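Local atomic coordinates of copper-containing nitrite reductase (Thermus scotoductus, PDB entry 6HBE), a protein that probably reduces nitrite to nitric oxide with electrons taken from cytochrome c, working as a homotrimer with copper ions bound in its cupredoxin-type domains. Residues 48-53 against 129-134; 76-81 against 112-117; 84-89 against 99-104. All coordinates share one frame; numbering follows the deposited sequence.

All three contacts lie within one cupredoxin domain; contact 3 is nested in the loop closed by contact 2, and contact 2 in that closed by contact 1. Contacts 1 and 2 are buried and belong to the same sheet, in which strands 131-137 and 109-114 are neighbours. They share a copper ion and meet directly, with Y113 OH 2.6 Å from P53 O. Contact 2 is built on strand pairing with ligands to two coppers; contact 1 has one ligand and joins a loop to a strand through isolated hydrogen bonds and a phenyl ring. Contact 3, centred about 10 Å from the centre of contact 2, lies nearer the surface on a different sheet and relies mainly on aromatic and methyl packing. Contacts 2 and 3 both reach the second subunit.

Contact 1 of 3, residues 48-53 against 129-134; sequences DMSPGP and GQFGMI. With CU (copper (II) ion), chain N.
F131 lays its ring against the loop 48-53, where it meets S50 and P51. Its CG sits between the backbone N and the carbonyl carbon (chi1 44°), a rotation that folds the ring back over the turn that precedes the strand, where G129 O stands 3.6 Å above the ring plane, over its centre. Past CB and CG, the first ring atom to meet the loop is CD1, 4.1 Å from P51 CB. CE1 faces both residues, 3.6 Å from S50 OG and a little farther from P51 CA, and the tip atom, CZ, ends 3.5 Å from S50 OG. Both loop residues approach the ring obliquely.

The same hydroxyl donates to G129 O, with 2.7 Å between S50 OG and the acceptor and a C=O...donor angle of 118°, in the carbonyl plane and on a lone pair. G129 ends a helix in a Schellman motif, and its carbonyl lies at the turn into the strand. Farther along, G52 N binds F131 O at 2.8 Å, nearly straight at 173°. A water continues the link, donating to G52 O at 2.8 Å and accepting from M133 N. A cis peptide bond between S50 and P51 separates the hydroxyl contact from the G52 bond.

Q130 points the other way: its OE1 binds copper at 2.0 Å alongside H75, C115 and H125, while its NE2 is held by S45 O. This is the type 1 copper site of a cupredoxin fold, with glutamine among the ligands.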
ATOM      1  N   ASP C  48     -20.489  16.789 -14.289  1.00 24.74           N
ATOM      2  CA  ASP C  48     -20.546  15.608 -15.127  1.00 26.58           C
ATOM      3  C   ASP C  48     -19.187  15.143 -15.743  1.00 27.11           C
ATOM      4  O   ASP C  48     -19.170  14.511 -16.802  1.00 29.92           O
ATOM      5  CB  ASP C  48     -21.607  15.842 -16.205  1.00 30.30           C
ATOM      6  CG  ASP C  48     -22.338  14.569 -16.629  1.00 34.62           C
ATOM      7  OD1 ASP C  48     -22.708  13.715 -15.773  1.00 32.92           O
ATOM      8  OD2 ASP C  48     -22.596  14.462 -17.852  1.00 39.75           O
ATOM      9  N   MET C  49     -18.076  15.486 -15.077  0.50 25.36           N
ATOM     10  CA  MET C  49     -16.710  15.063 -15.466  0.50 25.82           C
ATOM     11  C   MET C  49     -15.929  14.650 -14.210  0.50 24.13           C
ATOM     12  O   MET C  49     -16.137  15.244 -13.157  0.50 21.30           O
ATOM     13  CB  MET C  49     -15.955  16.195 -16.174  0.50 28.16           C
ATOM     14  CG  MET C  49     -16.265  17.603 -15.689  0.50 31.03           C
ATOM     15  SD  MET C  49     -15.496  18.933 -16.651  0.50 35.86           S
ATOM     16  CE  MET C  49     -15.673  18.273 -18.307  0.50 35.48           C
ATOM     17  N   SER C  50     -15.039  13.655 -14.328  1.00 22.19           N
ATOM     18  CA  SER C  50     -14.103  13.292 -13.237  1.00 21.32           C
ATOM     19  C   SER C  50     -12.706  13.024 -13.848  1.00 20.65           C
ATOM     20  O   SER C  50     -12.558  12.056 -14.585  1.00 20.45           O
ATOM     21  CB  SER C  50     -14.587  12.055 -12.487  1.00 21.85           C
ATOM     22  OG  SER C  50     -13.697  11.752 -11.406  1.00 22.45           O
ATOM     23  N   PRO C  51     -11.705  13.864 -13.589  1.00 19.18           N
ATOM     24  CA  PRO C  51     -11.785  15.025 -12.685  1.00 19.87           C
ATOM     25  C   PRO C  51     -12.676  16.152 -13.187  1.00 23.18           C
ATOM     26  O   PRO C  51     -12.951  16.265 -14.404  1.00 22.30           O
ATOM     27  CB  PRO C  51     -10.345  15.520 -12.612  1.00 20.42           C
ATOM     28  CG  PRO C  51      -9.636  14.921 -13.779  1.00 19.92           C
ATOM     29  CD  PRO C  51     -10.333  13.615 -14.053  1.00 18.21           C
ATOM     30  N   GLY C  52     -13.134  16.974 -12.246  1.00 21.36           N
ATOM     31  CA  GLY C  52     -14.050  18.059 -12.552  1.00 23.20           C
ATOM     32  C   GLY C  52     -13.411  19.265 -13.261  1.00 23.47           C
ATOM     33  O   GLY C  52     -12.238  19.208 -13.643  1.00 23.68           O
ATOM     34  N   PRO C  53     -14.176  20.349 -13.440  1.00 23.09           N
ATOM     35  CA  PRO C  53     -13.680  21.576 -14.054  1.00 25.66           C
ATOM     36  C   PRO C  53     -12.384  22.064 -13.440  1.00 23.14           C
ATOM     37  O   PRO C  53     -12.270  22.079 -12.230  1.00 23.90           O
ATOM     38  CB  PRO C  53     -14.816  22.586 -13.762  1.00 25.25           C
ATOM     39  CG  PRO C  53     -16.025  21.728 -13.784  1.00 24.03           C
ATOM     40  CD  PRO C  53     -15.581  20.511 -13.012  1.00 23.71           C
ATOM     41  N   GLY C 129     -15.352   9.948  -7.231  1.00 23.21           N
ATOM     42  CA  GLY C 129     -15.078  10.753  -8.433  1.00 22.52           C
ATOM     43  C   GLY C 129     -15.095  12.262  -8.260  1.00 23.50           C
ATOM     44  O   GLY C 129     -14.730  12.979  -9.212  1.00 23.16           O
ATOM     45  N   GLN C 130     -15.532  12.752  -7.091  1.00 22.81           N
ATOM     46  CA  GLN C 130     -15.773  14.180  -6.882  1.00 23.46           C
ATOM     47  C   GLN C 130     -14.521  14.929  -6.464  1.00 22.87           C
ATOM     48  O   GLN C 130     -14.292  15.194  -5.270  1.00 21.80           O
ATOM     49  CB  GLN C 130     -16.909  14.427  -5.864  1.00 24.55           C
ATOM     50  CG  GLN C 130     -18.301  14.507  -6.455  1.00 26.83           C
ATOM     51  CD  GLN C 130     -19.441  14.716  -5.428  1.00 27.58           C
ATOM     52  OE1 GLN C 130     -19.468  14.184  -4.274  1.00 25.78           O
ATOM     53  NE2 GLN C 130     -20.430  15.482  -5.872  1.00 28.31           N
ATOM     54  N   PHE C 131     -13.687  15.254  -7.452  1.00 21.56           N
ATOM     55  CA  PHE C 131     -12.445  16.005  -7.209  1.00 20.38           C
ATOM     56  C   PHE C 131     -12.005  16.767  -8.451  1.00 20.39           C
ATOM     57  O   PHE C 131     -12.471  16.449  -9.547  1.00 20.64           O
ATOM     58  CB  PHE C 131     -11.299  15.059  -6.762  1.00 20.63           C
ATOM     59  CG  PHE C 131     -11.215  13.795  -7.565  1.00 19.76           C
ATOM     60  CD1 PHE C 131     -10.700  13.798  -8.859  1.00 20.73           C
ATOM     61  CD2 PHE C 131     -11.681  12.609  -7.047  1.00 20.47           C
ATOM     62  CE1 PHE C 131     -10.655  12.634  -9.615  1.00 19.80           C
ATOM     63  CE2 PHE C 131     -11.631  11.443  -7.785  1.00 21.00           C
ATOM     64  CZ  PHE C 131     -11.116  11.457  -9.086  1.00 20.88           C
ATOM     65  N   GLY C 132     -11.128  17.761  -8.258  1.00 18.91           N
ATOM     66  CA  GLY C 132     -10.504  18.511  -9.344  1.00 19.49           C
ATOM     67  C   GLY C 132      -9.341  19.372  -8.882  1.00 20.09           C
ATOM     68  O   GLY C 132      -8.896  19.255  -7.730  1.00 20.92           O
ATOM     69  N   MET C 133      -8.836  20.221  -9.781  1.00 18.91           N
ATOM     70  CA  MET C 133      -7.678  21.099  -9.547  1.00 20.01           C
ATOM     71  C   MET C 133      -8.022  22.595  -9.615  1.00 22.02           C
ATOM     72  O   MET C 133      -8.756  23.030 -10.517  1.00 22.83           O
ATOM     73  CB  MET C 133      -6.589  20.792 -10.615  1.00 21.51           C
ATOM     74  CG  MET C 133      -5.317  21.660 -10.624  1.00 21.74           C
ATOM     75  SD  MET C 133      -4.207  21.384 -12.057  1.00 22.18           S
ATOM     76  CE  MET C 133      -3.738  19.648 -11.871  1.00 23.51           C
ATOM     77  N   ILE C 134      -7.420  23.382  -8.712  1.00 21.17           N
ATOM     78  CA  ILE C 134      -7.363  24.840  -8.825  1.00 21.89           C
ATOM     79  C   ILE C 134      -5.906  25.246  -8.753  1.00 21.39           C
ATOM     80  O   ILE C 134      -5.184  24.830  -7.827  1.00 20.71           O
ATOM     81  CB  ILE C 134      -8.247  25.643  -7.807  1.00 23.10           C
ATOM     82  CG1 ILE C 134      -7.978  27.170  -7.929  1.00 24.58           C
ATOM     83  CG2 ILE C 134      -8.015  25.216  -6.372  1.00 25.32           C
ATOM     84  CD1 ILE C 134      -9.018  28.038  -7.256  1.00 26.31           C
TER
HETATM   85 CU    CU N 502     -20.562  14.598  -2.613  1.00 24.97          CU
HETATM   86  O   HOH W   1     -15.726  15.640 -10.505  1.00 20.18           O
HETATM   87  O   HOH W   2      -9.805  19.773 -12.474  1.00 19.19           O

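Contact 2 of 3, residues 76-81 against 112-117; sequences GLSIHA and MYHCAP. With CU (copper (II) ion), chain M; CU (copper (II) ion), chain N.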
ATOM      1  N   GLY C  76     -21.095  18.838  -0.899  1.00 22.54           N
ATOM      2  CA  GLY C  76     -20.418  19.980  -0.314  1.00 22.48           C
ATOM      3  C   GLY C  76     -19.130  20.228  -1.043  1.00 23.27           C
ATOM      4  O   GLY C  76     -18.934  19.687  -2.128  1.00 25.86           O
ATOM      5  N   LEU C  77     -18.251  21.047  -0.472  1.00 24.67           N
ATOM      6  CA  LEU C  77     -16.965  21.358  -1.115  1.00 25.66           C
ATOM      7  C   LEU C  77     -15.893  21.784  -0.107  1.00 26.01           C
ATOM      8  O   LEU C  77     -16.146  22.601   0.807  1.00 24.93           O
ATOM      9  CB  LEU C  77     -17.151  22.485  -2.149  1.00 24.97           C
ATOM     10  CG  LEU C  77     -15.939  23.002  -2.943  1.00 25.42           C
ATOM     11  CD1 LEU C  77     -15.509  21.938  -3.951  1.00 25.24           C
ATOM     12  CD2 LEU C  77     -16.279  24.310  -3.662  1.00 25.50           C
ATOM     13  N   SER C  78     -14.700  21.224  -0.301  1.00 23.18           N
ATOM     14  CA  SER C  78     -13.462  21.740   0.264  1.00 23.27           C
ATOM     15  C   SER C  78     -12.551  22.209  -0.867  1.00 22.46           C
ATOM     16  O   SER C  78     -12.477  21.564  -1.904  1.00 22.46           O
ATOM     17  CB  SER C  78     -12.734  20.649   1.091  1.00 24.52           C
ATOM     18  OG  SER C  78     -11.475  21.157   1.518  1.00 26.58           O
ATOM     19  N   ILE C  79     -11.849  23.318  -0.656  1.00 23.02           N
ATOM     20  CA  ILE C  79     -10.998  23.908  -1.689  1.00 24.56           C
ATOM     21  C   ILE C  79      -9.674  24.346  -1.066  1.00 24.30           C
ATOM     22  O   ILE C  79      -9.608  25.343  -0.309  1.00 22.76           O
ATOM     23  CB  ILE C  79     -11.744  25.060  -2.456  1.00 27.55           C
ATOM     24  CG1 ILE C  79     -10.840  25.704  -3.507  1.00 28.89           C
ATOM     25  CG2 ILE C  79     -12.339  26.100  -1.510  1.00 29.88           C
ATOM     26  CD1 ILE C  79     -11.620  26.219  -4.706  1.00 33.56           C
ATOM     27  N   HIS C  80      -8.596  23.609  -1.388  1.00 22.23           N
ATOM     28  CA  HIS C  80      -7.353  23.720  -0.620  1.00 20.19           C
ATOM     29  C   HIS C  80      -6.616  25.045  -0.838  1.00 21.11           C
ATOM     30  O   HIS C  80      -5.732  25.351  -0.066  1.00 21.52           O
ATOM     31  CB  HIS C  80      -6.382  22.535  -0.881  1.00 21.26           C
ATOM     32  CG  HIS C  80      -6.871  21.185  -0.430  1.00 20.11           C
ATOM     33  ND1 HIS C  80      -6.092  20.049  -0.540  1.00 21.81           N
ATOM     34  CD2 HIS C  80      -8.027  20.785   0.154  1.00 21.30           C
ATOM     35  CE1 HIS C  80      -6.769  19.002  -0.090  1.00 20.72           C
ATOM     36  NE2 HIS C  80      -7.949  19.425   0.351  1.00 22.55           N
ATOM     37  N   ALA C  81      -6.933  25.798  -1.908  1.00 20.74           N
ATOM     38  CA  ALA C  81      -6.397  27.172  -2.106  1.00 22.57           C
ATOM     39  C   ALA C  81      -6.873  28.218  -1.098  1.00 22.37           C
ATOM     40  O   ALA C  81      -6.271  29.318  -1.011  1.00 23.82           O
ATOM     41  CB  ALA C  81      -6.727  27.664  -3.516  1.00 22.83           C
ATOM     42  N   MET C 112      -5.788  20.799  -4.653  1.00 18.59           N
ATOM     43  CA  MET C 112      -6.973  19.936  -4.819  1.00 18.16           C
ATOM     44  C   MET C 112      -8.252  20.655  -4.358  1.00 20.85           C
ATOM     45  O   MET C 112      -8.225  21.451  -3.402  1.00 19.68           O
ATOM     46  CB  MET C 112      -6.805  18.652  -3.984  1.00 19.67           C
ATOM     47  CG  MET C 112      -7.802  17.501  -4.246  1.00 19.50           C
ATOM     48  SD  MET C 112      -7.277  16.034  -3.307  1.00 19.71           S
ATOM     49  CE  MET C 112      -8.640  14.900  -3.517  1.00 19.27           C
ATOM     50  N   TYR C 113      -9.380  20.330  -5.001  1.00 20.29           N
ATOM     51  CA  TYR C 113     -10.708  20.570  -4.420  1.00 21.51           C
ATOM     52  C   TYR C 113     -11.477  19.260  -4.519  1.00 22.42           C
ATOM     53  O   TYR C 113     -11.139  18.417  -5.356  1.00 21.00           O
ATOM     54  CB  TYR C 113     -11.459  21.776  -5.089  1.00 22.40           C
ATOM     55  CG  TYR C 113     -11.981  21.542  -6.498  1.00 21.46           C
ATOM     56  CD1 TYR C 113     -13.161  20.803  -6.710  1.00 23.31           C
ATOM     57  CD2 TYR C 113     -11.325  22.063  -7.617  1.00 22.98           C
ATOM     58  CE1 TYR C 113     -13.656  20.593  -7.978  1.00 24.14           C
ATOM     59  CE2 TYR C 113     -11.825  21.838  -8.905  1.00 22.81           C
ATOM     60  CZ  TYR C 113     -12.985  21.097  -9.071  1.00 23.94           C
ATOM     61  OH  TYR C 113     -13.518  20.808 -10.311  1.00 24.43           O
ATOM     62  N   HIS C 114     -12.478  19.072  -3.659  1.00 21.00           N
ATOM     63  CA  HIS C 114     -13.222  17.813  -3.600  1.00 20.53           C
ATOM     64  C   HIS C 114     -14.511  17.986  -2.801  1.00 21.19           C
ATOM     65  O   HIS C 114     -14.694  18.987  -2.114  1.00 20.56           O
ATOM     66  CB  HIS C 114     -12.349  16.670  -2.971  1.00 22.13           C
ATOM     67  CG  HIS C 114     -11.845  16.959  -1.584  1.00 21.72           C
ATOM     68  ND1 HIS C 114     -12.587  16.681  -0.454  1.00 22.62           N
ATOM     69  CD2 HIS C 114     -10.680  17.486  -1.141  1.00 21.62           C
ATOM     70  CE1 HIS C 114     -11.924  17.056   0.623  1.00 22.67           C
ATOM     71  NE2 HIS C 114     -10.742  17.503   0.246  1.00 23.69           N
ATOM     72  N   CYS C 115     -15.400  17.014  -2.881  1.00 20.27           N
ATOM     73  CA  CYS C 115     -16.655  17.098  -2.158  1.00 22.06           C
ATOM     74  C   CYS C 115     -16.390  16.989  -0.649  1.00 22.04           C
ATOM     75  O   CYS C 115     -15.499  16.244  -0.231  1.00 23.53           O
ATOM     76  CB  CYS C 115     -17.631  15.977  -2.570  1.00 23.11           C
ATOM     77  SG  CYS C 115     -19.344  16.228  -1.943  1.00 23.85           S
ATOM     78  N   ALA C 116     -17.179  17.718   0.150  1.00 22.20           N
ATOM     79  CA  ALA C 116     -17.110  17.642   1.607  1.00 22.26           C
ATOM     80  C   ALA C 116     -18.514  17.838   2.222  1.00 24.29           C
ATOM     81  O   ALA C 116     -18.818  18.904   2.762  1.00 26.11           O
ATOM     82  CB  ALA C 116     -16.123  18.687   2.115  1.00 23.31           C
ATOM     83  N   PRO C 117     -19.376  16.804   2.148  1.00 23.65           N
ATOM     84  CA  PRO C 117     -20.634  16.840   2.915  1.00 24.28           C
ATOM     85  C   PRO C 117     -20.348  17.093   4.387  1.00 25.73           C
ATOM     86  O   PRO C 117     -21.086  17.854   5.031  1.00 27.08           O
ATOM     87  CB  PRO C 117     -21.238  15.449   2.687  1.00 24.67           C
ATOM     88  CG  PRO C 117     -20.409  14.809   1.594  1.00 24.76           C
ATOM     89  CD  PRO C 117     -19.079  15.444   1.645  1.00 24.40           C
TER
HETATM   90 CU    CU M 501      -9.116  18.015   1.309  1.00 23.61          CU
HETATM   91 CU    CU N 502     -20.562  14.598  -2.613  1.00 24.97          CU
HETATM   92  O   HOH W   3      -9.975  19.059   2.710  1.00 28.85           O
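M112 and H80 join the two backbones at one end, M112 O accepting from H80 N at 3.0 Å. The two side chains run alongside each other, pointing the same way, with M112 CB 4.1 Å from the centroid of the H80 imidazole and off-centre over its face. Q239 OE1 of the second subunit accepts from H80 ND1 and also from M112 N; the ND1 bond, with NE2 on copper, holds the imidazole in its rotation.

Y113 pairs with I79 as a non-hydrogen-bonded antiparallel pair, CB against CB, and its ring atom CD1 comes 3.8 Å from L77 CD1. H114 and S78 form the next, hydrogen-bonded pair, with S78 N 2.9 Å from H114 O and an N-H...O angle of 172°. Strand 78-79 thereby becomes an outer strand of a cupredoxin sheet, and the pairing sets two histidines beside one copper ion. H80 NE2 binds this copper at 2.1 Å and H114 NE2 at 2.0 Å; the type 2 site, between subunits, is completed by H267 of the second subunit and by a water that also hydrogen-bonds S78 OG. The imidazoles meet rim to rim with planes at 87°, and S78 CB covers one face of the H114 ring. With CG between its backbone N and carbonyl carbon (chi1 58°), H114 also donates from ND1 to C115 O at 3.0 Å.

C115 turns its SG to the type 1 copper, 2.1 Å away; consecutive H114 and C115 thus link the two metals, the probable electron path in this family. A116 CB then packs against S78 CB.

Contact 3 of 3, residues 84-89 against 99-104; sequences TQTSRF and REFSFT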
ATOM      1  N   THR C  84      -8.711  29.919   4.970  1.00 22.81           N
ATOM      2  CA  THR C  84      -9.765  30.462   5.813  1.00 25.55           C
ATOM      3  C   THR C  84     -10.846  29.400   5.973  1.00 24.48           C
ATOM      4  O   THR C  84     -10.896  28.453   5.186  1.00 24.92           O
ATOM      5  CB  THR C  84     -10.332  31.826   5.264  1.00 26.36           C
ATOM      6  OG1 THR C  84     -11.205  32.429   6.236  1.00 27.11           O
ATOM      7  CG2 THR C  84     -11.093  31.635   3.964  1.00 25.43           C
ATOM      8  N   GLN C  85     -11.676  29.548   7.005  0.50 25.00           N
ATOM      9  CA  GLN C  85     -12.780  28.636   7.292  0.50 24.79           C
ATOM     10  C   GLN C  85     -13.666  28.356   6.071  0.50 26.12           C
ATOM     11  O   GLN C  85     -14.126  29.305   5.432  0.50 26.54           O
ATOM     12  CB  GLN C  85     -13.644  29.247   8.406  0.50 24.77           C
ATOM     13  CG  GLN C  85     -14.995  28.597   8.551  0.50 23.84           C
ATOM     14  CD  GLN C  85     -14.902  27.236   9.211  0.50 23.76           C
ATOM     15  OE1 GLN C  85     -15.729  26.359   8.977  0.50 23.14           O
ATOM     16  NE2 GLN C  85     -13.878  27.052  10.035  0.50 24.35           N
ATOM     17  N   THR C  86     -13.897  27.073   5.755  1.00 25.67           N
ATOM     18  CA  THR C  86     -14.732  26.680   4.615  1.00 26.52           C
ATOM     19  C   THR C  86     -15.947  25.822   4.952  1.00 26.77           C
ATOM     20  O   THR C  86     -16.995  26.020   4.338  1.00 25.80           O
ATOM     21  CB  THR C  86     -13.940  25.952   3.474  1.00 26.91           C
ATOM     22  OG1 THR C  86     -13.298  24.751   3.980  1.00 26.81           O
ATOM     23  CG2 THR C  86     -12.937  26.872   2.842  1.00 28.67           C
ATOM     24  N   SER C  87     -15.829  24.899   5.914  0.50 26.81           N
ATOM     25  CA  SER C  87     -16.903  23.940   6.212  0.50 26.64           C
ATOM     26  C   SER C  87     -18.237  24.605   6.605  0.50 28.28           C
ATOM     27  O   SER C  87     -19.301  24.103   6.243  0.50 26.03           O
ATOM     28  CB  SER C  87     -16.480  22.944   7.316  0.50 27.91           C
ATOM     29  OG  SER C  87     -16.141  23.597   8.527  0.50 27.06           O
ATOM     30  N   ARG C  88     -18.179  25.745   7.298  1.00 27.79           N
ATOM     31  CA  ARG C  88     -19.427  26.459   7.704  1.00 29.89           C
ATOM     32  C   ARG C  88     -20.206  26.966   6.492  1.00 30.87           C
ATOM     33  O   ARG C  88     -21.444  27.020   6.516  1.00 31.65           O
ATOM     34  CB  ARG C  88     -19.135  27.675   8.601  1.00 34.84           C
ATOM     35  CG  ARG C  88     -18.778  27.365  10.048  1.00 37.26           C
ATOM     36  CD  ARG C  88     -18.310  28.624  10.780  1.00 38.82           C
ATOM     37  NE  ARG C  88     -19.318  29.680  10.761  1.00 39.12           N
ATOM     38  CZ  ARG C  88     -19.090  30.977  10.966  1.00 38.93           C
ATOM     39  NH1 ARG C  88     -17.882  31.453  11.219  1.00 38.61           N
ATOM     40  NH2 ARG C  88     -20.100  31.828  10.899  1.00 44.37           N
ATOM     41  N   PHE C  89     -19.467  27.346   5.450  1.00 29.86           N
ATOM     42  CA  PHE C  89     -20.009  28.018   4.281  1.00 30.07           C
ATOM     43  C   PHE C  89     -20.276  27.072   3.120  1.00 31.60           C
ATOM     44  O   PHE C  89     -21.207  27.307   2.365  1.00 31.57           O
ATOM     45  CB  PHE C  89     -19.073  29.158   3.866  1.00 31.25           C
ATOM     46  CG  PHE C  89     -18.747  30.094   4.996  1.00 31.64           C
ATOM     47  CD1 PHE C  89     -19.737  30.911   5.549  1.00 33.91           C
ATOM     48  CD2 PHE C  89     -17.480  30.133   5.551  1.00 32.22           C
ATOM     49  CE1 PHE C  89     -19.451  31.752   6.623  1.00 33.41           C
ATOM     50  CE2 PHE C  89     -17.182  30.986   6.616  1.00 33.57           C
ATOM     51  CZ  PHE C  89     -18.177  31.792   7.161  1.00 33.30           C
ATOM     52  N   ARG C  99     -24.825  27.575  -2.454  1.00 28.35           N
ATOM     53  CA  ARG C  99     -23.992  28.426  -1.596  1.00 29.75           C
ATOM     54  C   ARG C  99     -23.129  29.343  -2.429  1.00 29.77           C
ATOM     55  O   ARG C  99     -22.725  28.996  -3.528  1.00 29.46           O
ATOM     56  CB  ARG C  99     -23.080  27.605  -0.671  1.00 31.32           C
ATOM     57  CG  ARG C  99     -23.784  26.543   0.177  1.00 32.40           C
ATOM     58  CD  ARG C  99     -24.564  27.103   1.369  1.00 34.55           C
ATOM     59  NE  ARG C  99     -25.295  26.018   2.056  1.00 33.66           N
ATOM     60  CZ  ARG C  99     -24.734  25.160   2.913  1.00 34.52           C
ATOM     61  NH1 ARG C  99     -23.444  25.260   3.251  1.00 34.30           N
ATOM     62  NH2 ARG C  99     -25.465  24.185   3.441  1.00 32.41           N
ATOM     63  N   GLU C 100     -22.802  30.494  -1.858  1.00 28.93           N
ATOM     64  CA  GLU C 100     -21.914  31.477  -2.464  1.00 33.78           C
ATOM     65  C   GLU C 100     -20.805  31.682  -1.453  1.00 33.36           C
ATOM     66  O   GLU C 100     -21.114  31.840  -0.271  1.00 37.44           O
ATOM     67  CB  GLU C 100     -22.651  32.819  -2.669  1.00 35.42           C
ATOM     68  CG  GLU C 100     -23.918  32.736  -3.510  1.00 38.03           C
ATOM     69  CD  GLU C 100     -23.656  32.440  -4.980  1.00 40.34           C
ATOM     70  OE1 GLU C 100     -22.502  32.620  -5.416  1.00 45.39           O
ATOM     71  OE2 GLU C 100     -24.593  32.008  -5.693  1.00 39.80           O
ATOM     72  N   PHE C 101     -19.543  31.672  -1.898  1.00 30.12           N
ATOM     73  CA  PHE C 101     -18.376  31.862  -1.025  1.00 29.96           C
ATOM     74  C   PHE C 101     -17.224  32.562  -1.759  1.00 28.69           C
ATOM     75  O   PHE C 101     -16.926  32.254  -2.917  1.00 31.69           O
ATOM     76  CB  PHE C 101     -17.957  30.476  -0.483  1.00 30.26           C
ATOM     77  CG  PHE C 101     -16.733  30.492   0.405  1.00 30.60           C
ATOM     78  CD1 PHE C 101     -16.820  30.910   1.731  1.00 30.93           C
ATOM     79  CD2 PHE C 101     -15.507  30.051  -0.072  1.00 29.84           C
ATOM     80  CE1 PHE C 101     -15.707  30.911   2.557  1.00 31.73           C
ATOM     81  CE2 PHE C 101     -14.380  30.043   0.754  1.00 31.26           C
ATOM     82  CZ  PHE C 101     -14.476  30.476   2.068  1.00 30.46           C
ATOM     83  N   SER C 102     -16.567  33.496  -1.099  1.00 30.32           N
ATOM     84  CA  SER C 102     -15.383  34.144  -1.647  1.00 32.11           C
ATOM     85  C   SER C 102     -14.190  34.019  -0.714  1.00 29.40           C
ATOM     86  O   SER C 102     -14.371  34.027   0.501  1.00 28.15           O
ATOM     87  CB  SER C 102     -15.660  35.632  -1.896  1.00 34.41           C
ATOM     88  OG  SER C 102     -16.916  35.768  -2.535  1.00 39.56           O
ATOM     89  N   PHE C 103     -12.991  33.946  -1.297  1.00 27.10           N
ATOM     90  CA  PHE C 103     -11.712  33.963  -0.574  1.00 27.92           C
ATOM     91  C   PHE C 103     -10.656  34.606  -1.440  1.00 27.48           C
ATOM     92  O   PHE C 103     -10.836  34.687  -2.636  1.00 29.05           O
ATOM     93  CB  PHE C 103     -11.274  32.544  -0.137  1.00 27.35           C
ATOM     94  CG  PHE C 103     -10.993  31.597  -1.277  1.00 25.22           C
ATOM     95  CD1 PHE C 103     -12.022  30.912  -1.901  1.00 25.56           C
ATOM     96  CD2 PHE C 103      -9.687  31.392  -1.722  1.00 25.41           C
ATOM     97  CE1 PHE C 103     -11.767  30.045  -2.965  1.00 25.96           C
ATOM     98  CE2 PHE C 103      -9.416  30.515  -2.777  1.00 25.72           C
ATOM     99  CZ  PHE C 103     -10.459  29.843  -3.397  1.00 24.32           C
ATOM    100  N   THR C 104      -9.571  35.084  -0.838  1.00 27.36           N
ATOM    101  CA  THR C 104      -8.419  35.558  -1.578  1.00 30.22           C
ATOM    102  C   THR C 104      -7.382  34.436  -1.736  1.00 30.50           C
ATOM    103  O   THR C 104      -7.090  33.728  -0.772  1.00 27.99           O
ATOM    104  CB  THR C 104      -7.781  36.770  -0.863  1.00 33.12           C
ATOM    105  OG1 THR C 104      -8.790  37.774  -0.705  1.00 41.40           O
ATOM    106  CG2 THR C 104      -6.670  37.369  -1.675  1.00 35.78           C
TER
HETATM  107  O   HOH W   4     -22.210  29.940   2.396  1.00 36.85           O
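F89 and F101 approach with their side chains at about a right angle, yet their ring planes are only 24° from parallel. The rings are slid apart, with centroids 5.6 Å from each other, so they barely overlap. The closest touches are made by F89 CB and ring atom F89 CD2, which lie 3.6 Å from F101 CD1 and F101 CE1 respectively. F101 reaches this position because its CG is anti to the backbone N (chi1 178°). Two methyls close in on the far tip of its ring. T84 CG2 comes from the opposite direction to the ring edge, 4.0 Å from F101 CZ, while T86 CG2 arrives obliquely.

R88 CB lies over the centre of one face of the F89 ring, and F89 CZ in turn sits over the R88 guanidinium, whose NH1 hydrogen-bonds the backbone O of E259 of the second subunit.

R99 contributes the polar element. Its chain bends at chi2, and NH1 donates to F89 O at 3.2 Å with an N-H...O angle of 163°. The oxygen lies in the guanidinium plane, although the donor stands well above the carbonyl plane. A water also donates to F89 O, at 2.8 Å.

The guanidinium is shared, E97 forming a salt bridge to R99 NE and G91 O accepting from NH1. F89 and F101 bury about 83 and 88 Å² against the facing segment and R99 43 Å², which makes the contact between helix 87-90 and edge strand 98-104 mainly apolar.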